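Side-chain contacts in nucleoporin nup120 (PDB 4GQ2), which serves as a structural component of the nuclear pore complex, whose nucleoporins can also act as docking or interaction partners for transport factors: residues 597-602 against 621-626; 614-619 against 702-707. One frame throughout, in Å; residues are numbered along the deposited sequence.

Contact 1 of 2, residues 597-602 against 621-626; sequences RYSLRE and DKHIYP
S599 and H623 meet through one short hydrogen bond, S599 OG to H623 NE2 at 2.6 Å, with the hydroxyl at the edge of the imidazole and near its plane. The hydroxyl oxygen is almost centred on that nitrogen, since H623 CE1 and H623 CD2 lie at 3.4 and 3.5 Å from S599 OG. Behind it, S599 CB comes within 3.5 Å of H623 NE2. Alongside runs K622, extended beyond CG, which brings its CE to 3.8 Å from S599 OG; its ammonium and the E602 carboxylate are 4.9 Å apart between NZ and OE2, too far for a salt bridge but perhaps mildly attractive. S599 OG and H623 CG are each anti to their own carbonyl carbon, beside the backbone N (chi1 -64° and -63°), which turns the hydroxyl and the imidazole toward each other. S599 OG is gripped twice, its second partner being the backbone O of E595 one turn earlier. F619 meets the imidazole with ring planes at about 50°, and E595 and I596 also touch H623. A leucine in place of H623 would probably leave S599 OG without its partner on helix 612-624 and put a hydrocarbon against a buried hydroxyl. The bond joins two consecutive helices of the helical domain, 590-605 and 612-624, the latter near its end, where a pi-type turn spans 621-624; helices 672-703 and 719-739 pack against R597 and L600.

Contact 2 of 2, residues 614-619 against 702-707; sequences DTLWVF and LITSQQ
L616 and W617, on helix 612-624, face T704 and S705 in the type I beta turn, from I703 to Q706, in which helix 672-703 runs out. The packing is carried by L616 and T704, whose side chains cross at about a right angle: L616 CD1 lies 3.6 Å from T704 OG1, and L616 CB is at 3.8 Å from that same oxygen. W617, which is exposed, adds a looser touch, its CD1 4.1 Å from S705 OG, which approaches the indole obliquely. The chi1 of -171° sets W617 CG opposite the backbone N, and of the indole it is the CD1 corner that comes nearest the turn.

Polar ties come from the end of helix 672-703 itself. T704 OG1 bonds to the backbone O of L700 and S705 OG to that of S701, so each hydroxyl that touches helix 612-624 is held by a carbonyl one turn back. A direct polar link to helix 612-624 comes from S701, just before the segment, whose OG bonds to L616 O. Q706 N to I703 O (3.1 Å) closes the beta turn, and S705 N to L702 O (3.2 Å) precedes it as the helix runs out. In the same corner S705 OG stands 4.1 Å from L616 O.

Helix 612-624 serves both contacts, whose centres lie about 11 Å apart inside the helical domain. Contact 1 joins it to the preceding helix in sequence, 590-605; contact 2 joins it to the turn that follows helix 672-703, more than eighty residues later. Two of the three touching residues of contact 1 are buried, and a direct side-chain hydrogen bond dominates there. Contact 2 is only partly buried and buries the larger area, 156 Å² against 104 Å², through van der Waals touches with no hydrogen bond between its segments. F619 of contact 2 packs on contact 1: F619 CE1 lies 3.7 Å from I624 CD1, and L600 CD2 approaches the same ring.

Contact 1 of 2, residues 597-602 against 621-626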
loop_
_atom_site.group_PDB
_atom_site.type_symbol
_atom_site.label_atom_id
_atom_site.label_comp_id
_atom_site.label_asym_id
_atom_site.label_seq_id
_atom_site.Cartn_x
_atom_site.Cartn_y
_atom_site.Cartn_z
ATOM N N ARG A 597 2.724 18.001 2.753
ATOM C CA ARG A 597 2.389 17.105 1.653
ATOM C C ARG A 597 0.938 17.270 1.195
ATOM O O ARG A 597 0.636 17.141 0.009
ATOM C CB ARG A 597 2.728 15.665 2.015
ATOM C CG ARG A 597 4.224 15.488 2.229
ATOM C CD ARG A 597 4.608 14.090 2.699
ATOM N NE ARG A 597 6.063 13.989 2.724
ATOM C CZ ARG A 597 6.767 13.192 3.518
ATOM N NH1 ARG A 597 6.163 12.390 4.376
ATOM N NH2 ARG A 597 8.092 13.202 3.452
ATOM N N TYR A 598 0.058 17.600 2.135
ATOM C CA TYR A 598 -1.321 17.948 1.818
ATOM C C TYR A 598 -1.407 19.245 1.004
ATOM O O TYR A 598 -2.184 19.330 0.069
ATOM C CB TYR A 598 -2.153 18.065 3.106
ATOM C CG TYR A 598 -3.549 18.597 2.867
ATOM C CD1 TYR A 598 -3.782 19.969 2.770
ATOM C CD2 TYR A 598 -4.639 17.726 2.719
ATOM C CE1 TYR A 598 -5.056 20.467 2.538
ATOM C CE2 TYR A 598 -5.919 18.216 2.492
ATOM C CZ TYR A 598 -6.121 19.583 2.405
ATOM O OH TYR A 598 -7.383 20.076 2.184
ATOM N N SER A 599 -0.612 20.253 1.370
ATOM C CA SER A 599 -0.494 21.478 0.575
ATOM C C SER A 599 0.091 21.214 -0.821
ATOM O O SER A 599 -0.373 21.797 -1.805
ATOM C CB SER A 599 0.387 22.503 1.286
ATOM O OG SER A 599 -0.194 22.918 2.494
ATOM N N LEU A 600 1.107 20.351 -0.904
ATOM C CA LEU A 600 1.751 20.063 -2.200
ATOM C C LEU A 600 0.810 19.276 -3.090
ATOM O O LEU A 600 0.735 19.516 -4.294
ATOM C CB LEU A 600 3.090 19.318 -2.034
ATOM C CG LEU A 600 4.238 20.079 -1.365
ATOM C CD1 LEU A 600 5.418 19.164 -1.067
ATOM C CD2 LEU A 600 4.676 21.252 -2.234
ATOM N N ARG A 601 0.078 18.354 -2.474
ATOM C CA ARG A 601 -0.970 17.594 -3.151
ATOM C C ARG A 601 -1.978 18.562 -3.757
ATOM O O ARG A 601 -2.326 18.459 -4.932
ATOM C CB ARG A 601 -1.664 16.696 -2.131
ATOM C CG ARG A 601 -2.270 15.414 -2.664
ATOM C CD ARG A 601 -2.845 14.612 -1.506
ATOM N NE ARG A 601 -1.811 14.265 -0.529
ATOM C CZ ARG A 601 -1.948 14.356 0.793
ATOM N NH1 ARG A 601 -3.076 14.802 1.323
ATOM N NH2 ARG A 601 -0.944 14.017 1.590
ATOM N N GLU A 602 -2.416 19.523 -2.945
ATOM C CA GLU A 602 -3.385 20.530 -3.353
ATOM C C GLU A 602 -2.811 21.343 -4.513
ATOM O O GLU A 602 -3.486 21.601 -5.513
ATOM C CB GLU A 602 -3.695 21.427 -2.157
ATOM C CG GLU A 602 -5.079 22.037 -2.125
ATOM C CD GLU A 602 -5.392 22.682 -0.781
ATOM O OE1 GLU A 602 -6.481 22.406 -0.224
ATOM O OE2 GLU A 602 -4.550 23.455 -0.274
ATOM N N ASP A 621 5.108 31.074 3.960
ATOM C CA ASP A 621 4.447 31.712 5.095
ATOM C C ASP A 621 3.779 30.715 6.036
ATOM O O ASP A 621 3.885 30.849 7.252
ATOM C CB ASP A 621 3.416 32.736 4.621
ATOM C CG ASP A 621 3.052 33.736 5.704
ATOM O OD1 ASP A 621 3.808 34.716 5.881
ATOM O OD2 ASP A 621 2.013 33.546 6.373
ATOM N N LYS A 622 3.098 29.715 5.485
ATOM C CA LYS A 622 2.370 28.781 6.337
ATOM C C LYS A 622 3.221 27.619 6.854
ATOM O O LYS A 622 3.044 27.189 7.996
ATOM C CB LYS A 622 1.074 28.287 5.672
ATOM C CG LYS A 622 1.235 27.720 4.271
ATOM C CD LYS A 622 -0.111 27.410 3.628
ATOM C CE LYS A 622 0.069 26.751 2.265
ATOM N NZ LYS A 622 -1.208 26.623 1.508
ATOM N N HIS A 623 4.158 27.140 6.035
ATOM C CA HIS A 623 4.879 25.890 6.344
ATOM C C HIS A 623 6.331 25.994 6.692
ATOM O O HIS A 623 6.846 25.172 7.453
ATOM C CB HIS A 623 4.699 24.883 5.216
ATOM C CG HIS A 623 3.267 24.459 5.020
ATOM N ND1 HIS A 623 2.581 23.762 5.953
ATOM C CD2 HIS A 623 2.390 24.673 3.966
ATOM C CE1 HIS A 623 1.335 23.535 5.511
ATOM N NE2 HIS A 623 1.215 24.097 4.296
ATOM N N ILE A 624 7.016 26.994 6.153
ATOM C CA ILE A 624 8.438 27.123 6.412
ATOM C C ILE A 624 8.721 28.127 7.527
ATOM O O ILE A 624 9.299 27.768 8.557
ATOM C CB ILE A 624 9.216 27.462 5.126
ATOM C CG1 ILE A 624 9.084 26.308 4.136
ATOM C CG2 ILE A 624 10.679 27.744 5.436
ATOM C CD1 ILE A 624 9.533 26.657 2.739
ATOM N N TYR A 625 8.300 29.370 7.319
ATOM C CA TYR A 625 8.562 30.452 8.265
ATOM C C TYR A 625 8.341 30.068 9.742
ATOM O O TYR A 625 9.238 30.271 10.560
ATOM C CB TYR A 625 7.768 31.706 7.871
ATOM C CG TYR A 625 7.995 32.904 8.762
ATOM C CD1 TYR A 625 9.092 33.746 8.567
ATOM C CD2 TYR A 625 7.105 33.206 9.794
ATOM C CE1 TYR A 625 9.300 34.849 9.380
ATOM C CE2 TYR A 625 7.305 34.306 10.613
ATOM C CZ TYR A 625 8.401 35.124 10.401
ATOM O OH TYR A 625 8.603 36.217 11.210
ATOM N N PRO A 626 7.167 29.499 10.091
ATOM C CA PRO A 626 6.954 29.182 11.513
ATOM C C PRO A 626 7.815 28.042 12.054
ATOM O O PRO A 626 7.880 27.842 13.266
ATOM C CB PRO A 626 5.475 28.788 11.577
ATOM C CG PRO A 626 5.119 28.394 10.191
ATOM C CD PRO A 626 5.948 29.259 9.294
#

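Contact 2 of 2, residues 614-619 against 702-707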
loop_
_atom_site.group_PDB
_atom_site.type_symbol
_atom_site.label_atom_id
_atom_site.label_comp_id
_atom_site.label_asym_id
_atom_site.label_seq_id
_atom_site.Cartn_x
_atom_site.Cartn_y
_atom_site.Cartn_z
ATOM N N ASP A 614 3.007 33.725 -5.970
ATOM C CA ASP A 614 2.094 33.884 -4.842
ATOM C C ASP A 614 2.017 32.585 -4.038
ATOM O O ASP A 614 1.975 32.614 -2.805
ATOM C CB ASP A 614 0.693 34.290 -5.313
ATOM C CG ASP A 614 0.605 35.750 -5.728
ATOM O OD1 ASP A 614 1.407 36.576 -5.242
ATOM O OD2 ASP A 614 -0.284 36.072 -6.544
ATOM N N THR A 615 2.000 31.455 -4.747
ATOM C CA THR A 615 1.916 30.135 -4.117
ATOM C C THR A 615 3.165 29.816 -3.297
ATOM O O THR A 615 3.058 29.341 -2.166
ATOM C CB THR A 615 1.636 29.000 -5.136
ATOM O OG1 THR A 615 2.521 29.113 -6.255
ATOM C CG2 THR A 615 0.202 29.054 -5.636
ATOM N N LEU A 616 4.340 30.094 -3.859
ATOM C CA LEU A 616 5.596 29.937 -3.125
ATOM C C LEU A 616 5.614 30.757 -1.838
ATOM O O LEU A 616 6.129 30.301 -0.815
ATOM C CB LEU A 616 6.796 30.316 -3.997
ATOM C CG LEU A 616 7.308 29.288 -5.006
ATOM C CD1 LEU A 616 8.261 29.942 -5.994
ATOM C CD2 LEU A 616 7.995 28.118 -4.317
ATOM N N TRP A 617 5.036 31.957 -1.898
ATOM C CA TRP A 617 5.021 32.881 -0.770
ATOM C C TRP A 617 4.070 32.426 0.286
ATOM O O TRP A 617 4.390 32.464 1.486
ATOM C CB TRP A 617 4.665 34.290 -1.233
ATOM C CG TRP A 617 4.846 35.342 -0.168
ATOM C CD1 TRP A 617 6.035 35.961 0.222
ATOM C CD2 TRP A 617 3.810 35.940 0.683
ATOM N NE1 TRP A 617 5.810 36.870 1.226
ATOM C CE2 TRP A 617 4.499 36.908 1.551
ATOM C CE3 TRP A 617 2.434 35.778 0.811
ATOM C CZ2 TRP A 617 3.818 37.667 2.494
ATOM C CZ3 TRP A 617 1.760 36.549 1.771
ATOM C CH2 TRP A 617 2.436 37.471 2.588
ATOM N N VAL A 618 2.886 31.992 -0.138
ATOM C CA VAL A 618 1.916 31.451 0.810
ATOM C C VAL A 618 2.528 30.211 1.464
ATOM O O VAL A 618 2.489 30.072 2.686
ATOM C CB VAL A 618 0.544 31.152 0.153
ATOM C CG1 VAL A 618 -0.317 30.273 1.045
ATOM C CG2 VAL A 618 -0.192 32.451 -0.155
ATOM N N PHE A 619 3.139 29.355 0.641
ATOM C CA PHE A 619 3.746 28.114 1.108
ATOM C C PHE A 619 4.807 28.375 2.165
ATOM O O PHE A 619 4.814 27.735 3.215
ATOM C CB PHE A 619 4.356 27.328 -0.059
ATOM C CG PHE A 619 4.947 26.005 0.350
ATOM C CD1 PHE A 619 6.235 25.931 0.881
ATOM C CD2 PHE A 619 4.211 24.839 0.224
ATOM C CE1 PHE A 619 6.776 24.716 1.274
ATOM C CE2 PHE A 619 4.742 23.622 0.612
ATOM C CZ PHE A 619 6.029 23.558 1.134
ATOM N N LEU A 702 11.942 29.296 0.294
ATOM C CA LEU A 702 12.614 30.191 1.239
ATOM C C LEU A 702 13.246 31.376 0.499
ATOM O O LEU A 702 13.019 32.530 0.853
ATOM C CB LEU A 702 13.684 29.424 2.031
ATOM C CG LEU A 702 14.307 30.112 3.255
ATOM C CD1 LEU A 702 14.729 29.074 4.276
ATOM C CD2 LEU A 702 15.492 31.000 2.892
ATOM N N ILE A 703 14.030 31.053 -0.527
ATOM C CA ILE A 703 14.782 32.003 -1.331
ATOM C C ILE A 703 13.897 33.093 -1.934
ATOM O O ILE A 703 14.206 34.277 -1.814
ATOM C CB ILE A 703 15.527 31.254 -2.466
ATOM C CG1 ILE A 703 16.660 30.400 -1.896
ATOM C CG2 ILE A 703 16.052 32.217 -3.528
ATOM C CD1 ILE A 703 17.193 29.373 -2.877
ATOM N N THR A 704 12.793 32.693 -2.563
ATOM C CA THR A 704 11.939 33.629 -3.298
ATOM C C THR A 704 11.048 34.461 -2.376
ATOM O O THR A 704 10.264 35.282 -2.844
ATOM C CB THR A 704 11.079 32.926 -4.375
ATOM O OG1 THR A 704 10.179 31.990 -3.752
ATOM C CG2 THR A 704 11.970 32.200 -5.395
ATOM N N SER A 705 11.172 34.247 -1.071
ATOM C CA SER A 705 10.436 35.039 -0.086
ATOM C C SER A 705 11.369 35.989 0.666
ATOM O O SER A 705 10.932 36.736 1.542
ATOM C CB SER A 705 9.725 34.118 0.905
ATOM O OG SER A 705 8.952 33.146 0.224
ATOM N N GLN A 706 12.655 35.951 0.323
ATOM C CA GLN A 706 13.652 36.799 0.972
ATOM C C GLN A 706 13.766 38.181 0.350
ATOM O O GLN A 706 13.821 38.319 -0.874
ATOM C CB GLN A 706 15.015 36.119 0.929
ATOM C CG GLN A 706 15.532 35.667 2.279
ATOM C CD GLN A 706 14.468 35.080 3.179
ATOM O OE1 GLN A 706 13.892 34.033 2.892
ATOM N NE2 GLN A 706 14.213 35.751 4.289
ATOM N N GLN A 707 13.810 39.200 1.203
ATOM C CA GLN A 707 14.101 40.563 0.756
ATOM C C GLN A 707 15.612 40.787 0.704
ATOM O O GLN A 707 16.158 41.611 1.436
ATOM C CB GLN A 707 13.414 41.599 1.654
ATOM C CG GLN A 707 11.898 41.464 1.730
ATOM C CD GLN A 707 11.222 41.538 0.366
ATOM O OE1 GLN A 707 11.190 42.592 -0.271
ATOM N NE2 GLN A 707 10.673 40.414 -0.083
#